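Local coordinates for putative GH105 family protein (Salmonella enterica subsp. enterica serovar Paratyphi A, PDB 3QWT) that is of unproven function but, as a probable GH105 member, may hydrolyse unsaturated uronyl residues at the ends of oligosaccharides, at residues Y74-Y79 with M368-L373; T117-Y122 with P132-W137; T170-V175 with L237-P242. All blocks are in the same frame, centred on the assembly; numbering follows the deposited sequence.

In the fold
The three contacts illustrate how an alpha/alpha toroid is assembled, with neighbouring helices packed side by side around a centre. Interaction 1 joins segments 289 residues apart in sequence, and the other two contacts fall within the chain between them. The centres of interactions 1 and 3 are about 15 Å apart, and Y74 CD2 lies 3.9 Å from M172 CE. Interaction 2, its centre about 19 Å from that of interaction 1, meets it through Y77 CZ and Y120 CB at 3.4 Å. Interactions 2 and 3 do not touch, their nearest atoms being about 7 Å apart. The side chain of H78 in interaction 1 lies about 3 Å from a bound glycerol, probably from the crystallisation liquor, which may nevertheless mark a pocket.

Interaction 1: residues Y74-Y79 with M368-L373; sequences YGMYHY and MAMLCL
Helix 67-83 and helix 363-377 meet here in a buried, apolar, roughly parallel contact, at residues G75, M370 and L371 above all, that brings together early and late parts of the chain in the alpha/alpha toroid. The segment axes approach to 8.0 Å at an angle of 30°. Such closeness probably owes much to G75, because a side chain there would point at the partner helix, where M370 CG and L371 CG already lie. The CA of G75 is 4.8 Å from the CA of L371 and 3.9 Å from L371 CG.

Two side chains of 368-373 fit around this glycine. M370, a selenomethionine, has CG placed between its own backbone N and carbonyl carbon (chi1 62°), and this CG rests 3.8 Å from G75 C. The chain runs on extended to SE, 4.0 Å from CG of M76, another selenomethionine, and turns only beyond SE. L371 instead works through its CD2 methyl, which sits over one face of the H78 imidazole, 3.5 Å from the ring centroid and 20° off the normal, a CH-pi contact.

Within its own helix, H78 places CD2 3.6 Å above the plane of the Y74 ring, over the centre. The hydroxyl of Y74 is tied beyond the contact to D243 of helix 231-248. The chemistry is thus divided: methylene groups, selenium and a leucine methyl make up the apolar part of the interface, while the H78 side chain lies beside a bound glycerol, its imidazole packed by L371, with Y74 and Y302 also against it, which probably limits its rotation.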
ATOM      1  N   TYR A  74      23.231  17.452 -25.373  1.00 30.58           N
ATOM      2  CA  TYR A  74      21.829  17.446 -24.952  1.00 35.39           C
ATOM      3  C   TYR A  74      20.924  17.866 -26.114  1.00 36.27           C
ATOM      4  O   TYR A  74      19.898  17.238 -26.387  1.00 33.06           O
ATOM      5  CB  TYR A  74      21.653  18.368 -23.752  1.00 36.56           C
ATOM      6  CG  TYR A  74      20.341  18.257 -23.033  1.00 38.56           C
ATOM      7  CD1 TYR A  74      19.820  17.021 -22.685  1.00 38.44           C
ATOM      8  CD2 TYR A  74      19.639  19.398 -22.664  1.00 41.28           C
ATOM      9  CE1 TYR A  74      18.623  16.920 -22.008  1.00 41.97           C
ATOM     10  CE2 TYR A  74      18.448  19.311 -21.987  1.00 45.64           C
ATOM     11  CZ  TYR A  74      17.939  18.065 -21.656  1.00 46.73           C
ATOM     12  OH  TYR A  74      16.748  17.970 -20.976  1.00 41.36           O
ATOM     13  N   GLY A  75      21.325  18.920 -26.817  1.00 40.37           N
ATOM     14  CA  GLY A  75      20.597  19.357 -27.994  1.00 36.45           C
ATOM     15  C   GLY A  75      20.488  18.236 -29.014  1.00 35.34           C
ATOM     16  O   GLY A  75      19.412  17.960 -29.534  1.00 34.21           O
HETATM   17  N   MSE A  76      21.610  17.584 -29.298  1.00 43.29           N
HETATM   18  CA  MSE A  76      21.611  16.405 -30.161  1.00 43.02           C
HETATM   19  C   MSE A  76      20.677  15.327 -29.627  1.00 41.94           C
HETATM   20  O   MSE A  76      19.897  14.736 -30.386  1.00 38.51           O
HETATM   21  CB  MSE A  76      23.022  15.828 -30.280  1.00 41.11           C
HETATM   22  CG  MSE A  76      23.974  16.680 -31.095  1.00 49.56           C
HETATM   23 SE   MSE A  76      25.732  15.815 -31.274  0.84 65.49          SE
HETATM   24  CE  MSE A  76      26.669  17.266 -32.181  1.00 68.61           C
ATOM     25  N   TYR A  77      20.757  15.062 -28.323  1.00 39.54           N
ATOM     26  CA  TYR A  77      19.953  13.989 -27.751  1.00 39.33           C
ATOM     27  C   TYR A  77      18.486  14.270 -28.026  1.00 36.60           C
ATOM     28  O   TYR A  77      17.755  13.397 -28.480  1.00 37.00           O
ATOM     29  CB  TYR A  77      20.180  13.789 -26.247  1.00 37.46           C
ATOM     30  CG  TYR A  77      19.307  12.670 -25.745  1.00 36.49           C
ATOM     31  CD1 TYR A  77      19.608  11.353 -26.063  1.00 37.99           C
ATOM     32  CD2 TYR A  77      18.141  12.927 -25.027  1.00 34.48           C
ATOM     33  CE1 TYR A  77      18.790  10.310 -25.654  1.00 42.86           C
ATOM     34  CE2 TYR A  77      17.309  11.881 -24.615  1.00 35.40           C
ATOM     35  CZ  TYR A  77      17.648  10.579 -24.935  1.00 41.09           C
ATOM     36  OH  TYR A  77      16.854   9.529 -24.543  1.00 47.08           O
ATOM     37  N   HIS A  78      18.074  15.506 -27.766  1.00 33.95           N
ATOM     38  CA  HIS A  78      16.694  15.924 -28.018  1.00 36.94           C
ATOM     39  C   HIS A  78      16.216  15.526 -29.412  1.00 32.66           C
ATOM     40  O   HIS A  78      15.213  14.824 -29.559  1.00 30.50           O
ATOM     41  CB  HIS A  78      16.517  17.435 -27.771  1.00 33.79           C
ATOM     42  CG  HIS A  78      16.134  17.758 -26.361  1.00 39.43           C
ATOM     43  ND1 HIS A  78      14.838  18.024 -25.986  1.00 49.31           N
ATOM     44  CD2 HIS A  78      16.867  17.800 -25.222  1.00 43.52           C
ATOM     45  CE1 HIS A  78      14.788  18.234 -24.682  1.00 52.83           C
ATOM     46  NE2 HIS A  78      16.008  18.103 -24.195  1.00 50.24           N
ATOM     47  N   TYR A  79      16.953  15.948 -30.432  1.00 27.21           N
ATOM     48  CA  TYR A  79      16.629  15.518 -31.776  1.00 30.11           C
ATOM     49  C   TYR A  79      16.546  13.994 -31.878  1.00 32.24           C
ATOM     50  O   TYR A  79      15.565  13.453 -32.403  1.00 36.03           O
ATOM     51  CB  TYR A  79      17.612  16.082 -32.796  1.00 34.07           C
ATOM     52  CG  TYR A  79      17.106  15.933 -34.227  1.00 43.52           C
ATOM     53  CD1 TYR A  79      16.083  16.743 -34.704  1.00 41.75           C
ATOM     54  CD2 TYR A  79      17.641  14.978 -35.090  1.00 37.51           C
ATOM     55  CE1 TYR A  79      15.608  16.619 -35.998  1.00 39.78           C
ATOM     56  CE2 TYR A  79      17.168  14.843 -36.388  1.00 42.73           C
ATOM     57  CZ  TYR A  79      16.146  15.671 -36.834  1.00 45.29           C
ATOM     58  OH  TYR A  79      15.652  15.552 -38.116  1.00 46.42           O
HETATM   59  N   MSE A 368      21.885  24.784 -28.873  1.00 41.17           N
HETATM   60  CA  MSE A 368      20.676  25.501 -28.475  1.00 46.06           C
HETATM   61  C   MSE A 368      19.774  25.780 -29.682  1.00 42.67           C
HETATM   62  O   MSE A 368      18.556  25.652 -29.597  1.00 42.08           O
HETATM   63  CB  MSE A 368      21.030  26.755 -27.678  1.00 47.21           C
HETATM   64  CG  MSE A 368      21.622  26.389 -26.324  1.00 46.51           C
HETATM   65 SE   MSE A 368      22.741  27.787 -25.577  0.87 59.81          SE
HETATM   66  CE  MSE A 368      21.361  28.711 -24.530  1.00 34.61           C
ATOM     67  N   ALA A 369      20.371  26.105 -30.824  1.00 38.50           N
ATOM     68  CA  ALA A 369      19.570  26.202 -32.033  1.00 43.13           C
ATOM     69  C   ALA A 369      18.784  24.906 -32.245  1.00 44.56           C
ATOM     70  O   ALA A 369      17.599  24.938 -32.569  1.00 42.98           O
ATOM     71  CB  ALA A 369      20.432  26.521 -33.243  1.00 46.28           C
HETATM   72  N   MSE A 370      19.421  23.758 -32.051  1.00 42.37           N
HETATM   73  CA  MSE A 370      18.696  22.531 -32.343  1.00 45.47           C
HETATM   74  C   MSE A 370      17.715  22.180 -31.248  1.00 43.25           C
HETATM   75  O   MSE A 370      16.683  21.574 -31.512  1.00 51.24           O
HETATM   76  CB  MSE A 370      19.615  21.359 -32.756  1.00 51.77           C
HETATM   77  CG  MSE A 370      20.635  20.864 -31.749  1.00 60.37           C
HETATM   78 SE   MSE A 370      21.999  19.739 -32.662  0.58 62.48          SE
HETATM   79  CE  MSE A 370      23.370  21.090 -32.836  1.00 39.76           C
ATOM     80  N   LEU A 371      18.019  22.590 -30.024  1.00 38.04           N
ATOM     81  CA  LEU A 371      17.070  22.425 -28.936  1.00 35.86           C
ATOM     82  C   LEU A 371      15.758  23.093 -29.321  1.00 39.53           C
ATOM     83  O   LEU A 371      14.714  22.438 -29.391  1.00 40.14           O
ATOM     84  CB  LEU A 371      17.604  23.039 -27.635  1.00 39.33           C
ATOM     85  CG  LEU A 371      18.271  22.161 -26.577  1.00 48.51           C
ATOM     86  CD1 LEU A 371      18.608  23.029 -25.381  1.00 51.90           C
ATOM     87  CD2 LEU A 371      17.372  20.983 -26.152  1.00 42.61           C
ATOM     88  N   CYS A 372      15.814  24.402 -29.578  1.00 39.17           N
ATOM     89  CA  CYS A 372      14.597  25.161 -29.844  1.00 40.80           C
ATOM     90  C   CYS A 372      13.960  24.710 -31.149  1.00 45.65           C
ATOM     91  O   CYS A 372      12.738  24.675 -31.266  1.00 49.75           O
ATOM     92  CB  CYS A 372      14.862  26.674 -29.857  1.00 39.34           C
ATOM     93  SG  CYS A 372      15.898  27.313 -31.223  1.00 44.85           S
ATOM     94  N   LEU A 373      14.784  24.341 -32.124  1.00 42.44           N
ATOM     95  CA  LEU A 373      14.241  23.945 -33.413  1.00 42.69           C
ATOM     96  C   LEU A 373      13.561  22.579 -33.301  1.00 45.43           C
ATOM     97  O   LEU A 373      12.571  22.311 -33.994  1.00 45.38           O
ATOM     98  CB  LEU A 373      15.303  23.980 -34.528  1.00 35.61           C
ATOM     99  CG  LEU A 373      15.812  25.361 -34.951  1.00 39.17           C
ATOM    100  CD1 LEU A 373      16.940  25.239 -35.976  1.00 35.19           C
ATOM    101  CD2 LEU A 373      14.688  26.211 -35.502  1.00 36.18           C
TER

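Interaction 2: residues T117-Y122 with P132-W137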
ATOM      1  N   THR A 117      23.301  13.720 -20.639  1.00 25.73           N
ATOM      2  CA  THR A 117      23.033  12.950 -21.855  1.00 25.21           C
ATOM      3  C   THR A 117      23.397  11.478 -21.687  1.00 33.26           C
ATOM      4  O   THR A 117      22.700  10.584 -22.182  1.00 32.07           O
ATOM      5  CB  THR A 117      23.750  13.560 -23.057  1.00 27.03           C
ATOM      6  OG1 THR A 117      23.283  14.902 -23.240  1.00 33.58           O
ATOM      7  CG2 THR A 117      23.488  12.759 -24.325  1.00 29.65           C
ATOM      8  N   LEU A 118      24.485  11.228 -20.968  1.00 26.87           N
ATOM      9  CA  LEU A 118      24.895   9.866 -20.699  1.00 34.20           C
ATOM     10  C   LEU A 118      23.799   9.139 -19.918  1.00 36.27           C
ATOM     11  O   LEU A 118      23.525   7.948 -20.154  1.00 29.43           O
ATOM     12  CB  LEU A 118      26.199   9.844 -19.908  1.00 22.88           C
ATOM     13  CG  LEU A 118      26.809   8.445 -19.843  1.00 24.83           C
ATOM     14  CD1 LEU A 118      27.219   7.912 -21.237  1.00 26.97           C
ATOM     15  CD2 LEU A 118      27.972   8.409 -18.853  1.00 18.35           C
ATOM     16  N   ALA A 119      23.173   9.864 -18.997  1.00 27.11           N
ATOM     17  CA  ALA A 119      22.107   9.272 -18.204  1.00 31.76           C
ATOM     18  C   ALA A 119      21.022   8.752 -19.129  1.00 30.62           C
ATOM     19  O   ALA A 119      20.558   7.631 -18.971  1.00 31.23           O
ATOM     20  CB  ALA A 119      21.528  10.274 -17.177  1.00 25.62           C
ATOM     21  N   TYR A 120      20.639   9.562 -20.108  1.00 30.29           N
ATOM     22  CA  TYR A 120      19.613   9.149 -21.050  1.00 29.00           C
ATOM     23  C   TYR A 120      20.078   7.966 -21.897  1.00 32.56           C
ATOM     24  O   TYR A 120      19.300   7.081 -22.225  1.00 34.13           O
ATOM     25  CB  TYR A 120      19.220  10.299 -21.965  1.00 24.76           C
ATOM     26  CG  TYR A 120      18.160  11.214 -21.405  1.00 31.93           C
ATOM     27  CD1 TYR A 120      18.496  12.468 -20.876  1.00 29.35           C
ATOM     28  CD2 TYR A 120      16.821  10.830 -21.397  1.00 30.85           C
ATOM     29  CE1 TYR A 120      17.520  13.318 -20.371  1.00 29.61           C
ATOM     30  CE2 TYR A 120      15.841  11.672 -20.888  1.00 32.02           C
ATOM     31  CZ  TYR A 120      16.198  12.918 -20.378  1.00 32.54           C
ATOM     32  OH  TYR A 120      15.233  13.757 -19.874  1.00 34.89           O
ATOM     33  N   ARG A 121      21.351   7.954 -22.263  1.00 30.47           N
ATOM     34  CA  ARG A 121      21.846   6.860 -23.083  1.00 28.91           C
ATOM     35  C   ARG A 121      21.891   5.574 -22.260  1.00 27.58           C
ATOM     36  O   ARG A 121      21.569   4.500 -22.758  1.00 30.88           O
ATOM     37  CB  ARG A 121      23.203   7.191 -23.729  1.00 25.89           C
ATOM     38  CG  ARG A 121      23.137   8.296 -24.805  1.00 26.03           C
ATOM     39  CD  ARG A 121      22.303   7.877 -26.021  1.00 38.82           C
ATOM     40  NE  ARG A 121      22.907   6.773 -26.772  1.00 41.45           N
ATOM     41  CZ  ARG A 121      22.246   5.707 -27.216  1.00 40.36           C
ATOM     42  NH1 ARG A 121      20.948   5.589 -26.985  1.00 34.19           N
ATOM     43  NH2 ARG A 121      22.887   4.747 -27.882  1.00 38.48           N
ATOM     44  N   TYR A 122      22.274   5.682 -20.997  1.00 31.43           N
ATOM     45  CA  TYR A 122      22.263   4.510 -20.130  1.00 34.49           C
ATOM     46  C   TYR A 122      20.841   3.997 -19.956  1.00 34.28           C
ATOM     47  O   TYR A 122      20.605   2.792 -19.948  1.00 33.02           O
ATOM     48  CB  TYR A 122      22.876   4.816 -18.765  1.00 32.36           C
ATOM     49  CG  TYR A 122      22.788   3.651 -17.817  1.00 30.59           C
ATOM     50  CD1 TYR A 122      23.520   2.487 -18.050  1.00 28.17           C
ATOM     51  CD2 TYR A 122      21.972   3.704 -16.701  1.00 28.10           C
ATOM     52  CE1 TYR A 122      23.436   1.417 -17.201  1.00 29.92           C
ATOM     53  CE2 TYR A 122      21.881   2.634 -15.837  1.00 32.43           C
ATOM     54  CZ  TYR A 122      22.620   1.492 -16.087  1.00 33.18           C
ATOM     55  OH  TYR A 122      22.542   0.414 -15.227  1.00 33.90           O
ATOM     56  N   PRO A 132      29.353   3.164 -13.547  1.00 23.05           N
ATOM     57  CA  PRO A 132      30.324   3.785 -12.627  1.00 22.68           C
ATOM     58  C   PRO A 132      30.581   5.260 -12.954  1.00 26.21           C
ATOM     59  O   PRO A 132      30.821   6.028 -12.030  1.00 26.79           O
ATOM     60  CB  PRO A 132      31.611   2.969 -12.829  1.00 15.70           C
ATOM     61  CG  PRO A 132      31.201   1.753 -13.646  1.00 21.74           C
ATOM     62  CD  PRO A 132      29.968   2.139 -14.410  1.00 22.23           C
ATOM     63  N   TRP A 133      30.549   5.641 -14.230  1.00 25.24           N
ATOM     64  CA  TRP A 133      30.637   7.061 -14.576  1.00 34.35           C
ATOM     65  C   TRP A 133      29.558   7.856 -13.861  1.00 29.12           C
ATOM     66  O   TRP A 133      29.852   8.822 -13.157  1.00 24.22           O
ATOM     67  CB  TRP A 133      30.525   7.286 -16.090  1.00 33.60           C
ATOM     68  CG  TRP A 133      31.740   6.838 -16.793  1.00 39.25           C
ATOM     69  CD1 TRP A 133      31.937   5.636 -17.410  1.00 36.85           C
ATOM     70  CD2 TRP A 133      32.963   7.559 -16.917  1.00 32.75           C
ATOM     71  NE1 TRP A 133      33.202   5.576 -17.919  1.00 34.56           N
ATOM     72  CE2 TRP A 133      33.858   6.739 -17.628  1.00 31.33           C
ATOM     73  CE3 TRP A 133      33.383   8.822 -16.502  1.00 30.70           C
ATOM     74  CZ2 TRP A 133      35.153   7.141 -17.947  1.00 37.06           C
ATOM     75  CZ3 TRP A 133      34.682   9.223 -16.813  1.00 36.04           C
ATOM     76  CH2 TRP A 133      35.546   8.387 -17.527  1.00 35.81           C
ATOM     77  N   LEU A 134      28.314   7.421 -14.046  1.00 26.83           N
ATOM     78  CA  LEU A 134      27.147   8.112 -13.502  1.00 31.56           C
ATOM     79  C   LEU A 134      27.144   8.118 -11.981  1.00 27.80           C
ATOM     80  O   LEU A 134      26.916   9.165 -11.369  1.00 30.75           O
ATOM     81  CB  LEU A 134      25.857   7.480 -14.020  1.00 30.77           C
ATOM     82  CG  LEU A 134      25.666   7.483 -15.532  1.00 33.18           C
ATOM     83  CD1 LEU A 134      24.511   6.574 -15.884  1.00 39.87           C
ATOM     84  CD2 LEU A 134      25.416   8.886 -16.059  1.00 31.43           C
ATOM     85  N   GLU A 135      27.414   6.960 -11.372  1.00 20.82           N
ATOM     86  CA  GLU A 135      27.467   6.884  -9.914  1.00 31.53           C
ATOM     87  C   GLU A 135      28.584   7.750  -9.360  1.00 29.42           C
ATOM     88  O   GLU A 135      28.404   8.471  -8.390  1.00 31.16           O
ATOM     89  CB  GLU A 135      27.657   5.440  -9.413  1.00 25.93           C
ATOM     90  CG  GLU A 135      26.505   4.527  -9.721  1.00 31.87           C
ATOM     91  CD  GLU A 135      26.639   3.177  -9.050  1.00 43.54           C
ATOM     92  OE1 GLU A 135      27.790   2.734  -8.824  1.00 43.24           O
ATOM     93  OE2 GLU A 135      25.594   2.563  -8.747  1.00 52.32           O
ATOM     94  N   THR A 136      29.757   7.656  -9.964  1.00 30.21           N
ATOM     95  CA  THR A 136      30.887   8.366  -9.400  1.00 30.88           C
ATOM     96  C   THR A 136      30.670   9.881  -9.401  1.00 26.61           C
ATOM     97  O   THR A 136      30.874  10.536  -8.374  1.00 26.15           O
ATOM     98  CB  THR A 136      32.170   8.003 -10.089  1.00 33.72           C
ATOM     99  OG1 THR A 136      32.312   6.573 -10.074  1.00 35.88           O
ATOM    100  CG2 THR A 136      33.329   8.646  -9.355  1.00 36.25           C
ATOM    101  N   TRP A 137      30.207  10.418 -10.528  1.00 22.99           N
ATOM    102  CA  TRP A 137      30.066  11.866 -10.680  1.00 30.15           C
ATOM    103  C   TRP A 137      28.872  12.426  -9.904  1.00 32.04           C
ATOM    104  O   TRP A 137      28.952  13.513  -9.330  1.00 32.06           O
ATOM    105  CB  TRP A 137      29.980  12.252 -12.166  1.00 28.11           C
ATOM    106  CG  TRP A 137      31.324  12.275 -12.904  1.00 27.09           C
ATOM    107  CD1 TRP A 137      32.089  11.202 -13.246  1.00 20.73           C
ATOM    108  CD2 TRP A 137      32.001  13.424 -13.414  1.00 27.16           C
ATOM    109  NE1 TRP A 137      33.201  11.610 -13.937  1.00 27.17           N
ATOM    110  CE2 TRP A 137      33.178  12.975 -14.041  1.00 26.84           C
ATOM    111  CE3 TRP A 137      31.725  14.800 -13.404  1.00 32.00           C
ATOM    112  CZ2 TRP A 137      34.081  13.838 -14.640  1.00 31.30           C
ATOM    113  CZ3 TRP A 137      32.632  15.664 -14.003  1.00 30.80           C
ATOM    114  CH2 TRP A 137      33.794  15.180 -14.610  1.00 34.69           C
TER
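L134 is the centre of this contact, its two methyl groups reaching from helix 131-143 onto three residues of helix 114-125. The fork at CG divides the work between the branches. CD2 meets L118 CD2 at 3.8 Å and the backbone N of A119 at the same distance, whereas CD1 comes to 3.8 Å from Y122 CB and also brushes the root of the tyrosine ring. L118 contributes a second, smaller touch, since its CD2 lies 3.9 Å from CB of W133. This cluster is tight and buried, even though the segment axes are 10.4 Å apart: the gap between the backbones is bridged by side chains, chiefly the two leucines, rather than by close main chains.

The looser part of 132-137 lies at E135 and T136, which are partly exposed and take no part in the leucine cluster. E135 points its carboxylate to R187, with which it forms a salt bridge.

The two tryptophans look to other partners. Beyond its CB, the W133 indole leads away from L118 to stack on F100. F381 of a second subunit meets W133 edge-to-face and takes a hydrogen bond from W137 NE1 through its terminal carboxylate, so the helix that packs on 114-125 also serves a contact between subunits.

The segments run at 138° to each other with only a short connection between them in sequence: roughly antiparallel consecutive helices, as expected in the six-hairpin families to which GH88 and GH105 belong.

Interaction 3: residues T170-V175 with L237-P242; sequences TLMMTV and LTIVIP
Segments 170-175 and 237-242 run side by side in roughly the same direction, their axes 9.3 Å apart and inclined at 46°, with M172 and V240 closest in backbone register. V240 is the central wedge: its CG2 lies 3.7 Å from M172 CA and also faces the carbonyl oxygen of L171, so a methyl group packs directly on the opposing main chain.

Two side chains flank it. L171 sends CD1 to the branched end of L237, 3.8 Å from CD2. In M172, a selenomethionine, CG anti to the backbone N (chi1 176°) and a turn at chi2 (73°) bring SE against two methyls, 3.9 Å from both V240 CG2 and I239 CG2; a further bend directs only CE. The side chains that meet are all apolar, and F198 of helix 188-205 touches both L171 and V240.

Neither helix is regular here. T170 O accepts from both T174 N and V175 N, the latter through a wider pi-type turn, and the other helix kinks at P242, whose N can give no bond to the preceding turn. Roughly parallel neighbours packed through leucine, valine, isoleucine and selenomethionine, about 7 Å from the chain centre, are consistent with the inner helices of an alpha/alpha toroid.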
ATOM      1  N   THR A 170      24.910  26.981 -13.063  1.00 25.96           N
ATOM      2  CA  THR A 170      24.931  25.775 -12.262  1.00 32.30           C
ATOM      3  C   THR A 170      23.653  24.992 -12.488  1.00 31.12           C
ATOM      4  O   THR A 170      23.685  23.780 -12.482  1.00 24.43           O
ATOM      5  CB  THR A 170      25.094  26.098 -10.781  1.00 31.40           C
ATOM      6  OG1 THR A 170      26.318  26.814 -10.598  1.00 34.69           O
ATOM      7  CG2 THR A 170      25.120  24.834  -9.941  1.00 27.89           C
ATOM      8  N   LEU A 171      22.529  25.673 -12.718  1.00 27.73           N
ATOM      9  CA  LEU A 171      21.276  24.920 -12.809  1.00 33.86           C
ATOM     10  C   LEU A 171      21.266  23.981 -14.008  1.00 31.84           C
ATOM     11  O   LEU A 171      20.674  22.902 -13.948  1.00 28.33           O
ATOM     12  CB  LEU A 171      20.031  25.824 -12.771  1.00 32.44           C
ATOM     13  CG  LEU A 171      19.745  26.409 -11.376  1.00 37.42           C
ATOM     14  CD1 LEU A 171      18.864  27.642 -11.452  1.00 41.08           C
ATOM     15  CD2 LEU A 171      19.126  25.366 -10.440  1.00 33.99           C
HETATM   16  N   MSE A 172      21.946  24.383 -15.081  1.00 25.32           N
HETATM   17  CA  MSE A 172      21.981  23.593 -16.300  1.00 29.02           C
HETATM   18  C   MSE A 172      23.076  22.516 -16.277  1.00 40.33           C
HETATM   19  O   MSE A 172      22.842  21.370 -16.689  1.00 42.41           O
HETATM   20  CB  MSE A 172      22.172  24.505 -17.522  1.00 33.79           C
HETATM   21  CG  MSE A 172      22.320  23.781 -18.858  1.00 29.06           C
HETATM   22 SE   MSE A 172      20.641  23.005 -19.493  0.77 52.11          SE
HETATM   23  CE  MSE A 172      21.186  21.130 -19.508  1.00 42.37           C
HETATM   24  N   MSE A 173      24.261  22.888 -15.802  1.00 35.89           N
HETATM   25  CA  MSE A 173      25.445  22.034 -15.909  1.00 32.55           C
HETATM   26  C   MSE A 173      25.580  20.940 -14.838  1.00 34.14           C
HETATM   27  O   MSE A 173      26.288  19.960 -15.060  1.00 32.44           O
HETATM   28  CB  MSE A 173      26.711  22.877 -15.887  1.00 31.02           C
HETATM   29  CG  MSE A 173      26.672  24.094 -16.795  1.00 31.39           C
HETATM   30 SE   MSE A 173      25.953  23.735 -18.568  0.67 42.83          SE
HETATM   31  CE  MSE A 173      25.659  25.613 -19.067  1.00 45.84           C
ATOM     32  N   THR A 174      24.944  21.112 -13.679  1.00 27.55           N
ATOM     33  CA  THR A 174      25.050  20.112 -12.607  1.00 25.07           C
ATOM     34  C   THR A 174      23.718  19.735 -11.972  1.00 30.53           C
ATOM     35  O   THR A 174      23.442  18.562 -11.747  1.00 34.63           O
ATOM     36  CB  THR A 174      26.049  20.551 -11.497  1.00 29.56           C
ATOM     37  OG1 THR A 174      27.376  20.484 -12.015  1.00 30.80           O
ATOM     38  CG2 THR A 174      25.983  19.635 -10.289  1.00 27.95           C
ATOM     39  N   VAL A 175      22.887  20.715 -11.662  1.00 33.16           N
ATOM     40  CA  VAL A 175      21.639  20.367 -11.026  1.00 29.75           C
ATOM     41  C   VAL A 175      20.775  19.451 -11.890  1.00 32.18           C
ATOM     42  O   VAL A 175      20.340  18.404 -11.439  1.00 33.12           O
ATOM     43  CB  VAL A 175      20.801  21.578 -10.631  1.00 24.59           C
ATOM     44  CG1 VAL A 175      19.605  21.087  -9.818  1.00 20.80           C
ATOM     45  CG2 VAL A 175      21.634  22.546  -9.830  1.00 27.36           C
ATOM     46  N   LEU A 237      17.611  29.073 -17.423  1.00 26.92           N
ATOM     47  CA  LEU A 237      16.485  28.805 -16.545  1.00 33.27           C
ATOM     48  C   LEU A 237      15.243  28.509 -17.332  1.00 30.95           C
ATOM     49  O   LEU A 237      14.474  27.621 -16.970  1.00 33.26           O
ATOM     50  CB  LEU A 237      16.247  29.942 -15.556  1.00 44.80           C
ATOM     51  CG  LEU A 237      16.912  29.511 -14.258  1.00 54.67           C
ATOM     52  CD1 LEU A 237      17.905  30.559 -13.828  1.00 62.66           C
ATOM     53  CD2 LEU A 237      15.872  29.206 -13.182  1.00 52.97           C
ATOM     54  N   THR A 238      15.044  29.260 -18.405  1.00 27.98           N
ATOM     55  CA  THR A 238      13.911  29.018 -19.268  1.00 32.90           C
ATOM     56  C   THR A 238      13.991  27.608 -19.831  1.00 37.02           C
ATOM     57  O   THR A 238      12.977  27.024 -20.202  1.00 34.09           O
ATOM     58  CB  THR A 238      13.896  29.989 -20.430  1.00 37.52           C
ATOM     59  OG1 THR A 238      14.489  31.223 -20.014  1.00 49.44           O
ATOM     60  CG2 THR A 238      12.482  30.225 -20.868  1.00 34.22           C
ATOM     61  N   ILE A 239      15.210  27.082 -19.919  1.00 38.17           N
ATOM     62  CA  ILE A 239      15.432  25.719 -20.393  1.00 36.63           C
ATOM     63  C   ILE A 239      15.212  24.701 -19.283  1.00 37.55           C
ATOM     64  O   ILE A 239      14.514  23.705 -19.477  1.00 36.00           O
ATOM     65  CB  ILE A 239      16.862  25.545 -20.898  1.00 33.82           C
ATOM     66  CG1 ILE A 239      17.038  26.263 -22.245  1.00 31.78           C
ATOM     67  CG2 ILE A 239      17.190  24.065 -20.995  1.00 30.62           C
ATOM     68  CD1 ILE A 239      18.479  26.360 -22.736  1.00 31.55           C
ATOM     69  N   VAL A 240      15.802  24.971 -18.116  1.00 30.35           N
ATOM     70  CA  VAL A 240      15.868  23.990 -17.043  1.00 31.44           C
ATOM     71  C   VAL A 240      14.541  23.803 -16.313  1.00 35.47           C
ATOM     72  O   VAL A 240      14.116  22.678 -16.040  1.00 29.47           O
ATOM     73  CB  VAL A 240      16.948  24.359 -16.016  1.00 33.20           C
ATOM     74  CG1 VAL A 240      16.788  23.530 -14.779  1.00 35.98           C
ATOM     75  CG2 VAL A 240      18.314  24.139 -16.588  1.00 30.75           C
ATOM     76  N   ILE A 241      13.879  24.897 -15.983  1.00 34.29           N
ATOM     77  CA  ILE A 241      12.640  24.767 -15.232  1.00 35.63           C
ATOM     78  C   ILE A 241      11.656  23.801 -15.916  1.00 35.66           C
ATOM     79  O   ILE A 241      11.065  22.939 -15.261  1.00 37.84           O
ATOM     80  CB  ILE A 241      11.992  26.129 -14.956  1.00 29.71           C
ATOM     81  CG1 ILE A 241      12.883  26.924 -13.996  1.00 35.09           C
ATOM     82  CG2 ILE A 241      10.593  25.948 -14.359  1.00 25.67           C
ATOM     83  CD1 ILE A 241      12.401  28.334 -13.708  1.00 35.24           C
ATOM     84  N   PRO A 242      11.482  23.936 -17.232  1.00 29.49           N
ATOM     85  CA  PRO A 242      10.516  23.056 -17.881  1.00 30.25           C
ATOM     86  C   PRO A 242      11.025  21.630 -17.903  1.00 29.34           C
ATOM     87  O   PRO A 242      10.242  20.702 -17.696  1.00 23.04           O
ATOM     88  CB  PRO A 242      10.435  23.620 -19.305  1.00 29.30           C
ATOM     89  CG  PRO A 242      10.804  25.044 -19.147  1.00 29.98           C
ATOM     90  CD  PRO A 242      11.887  25.044 -18.109  1.00 32.96           C
TER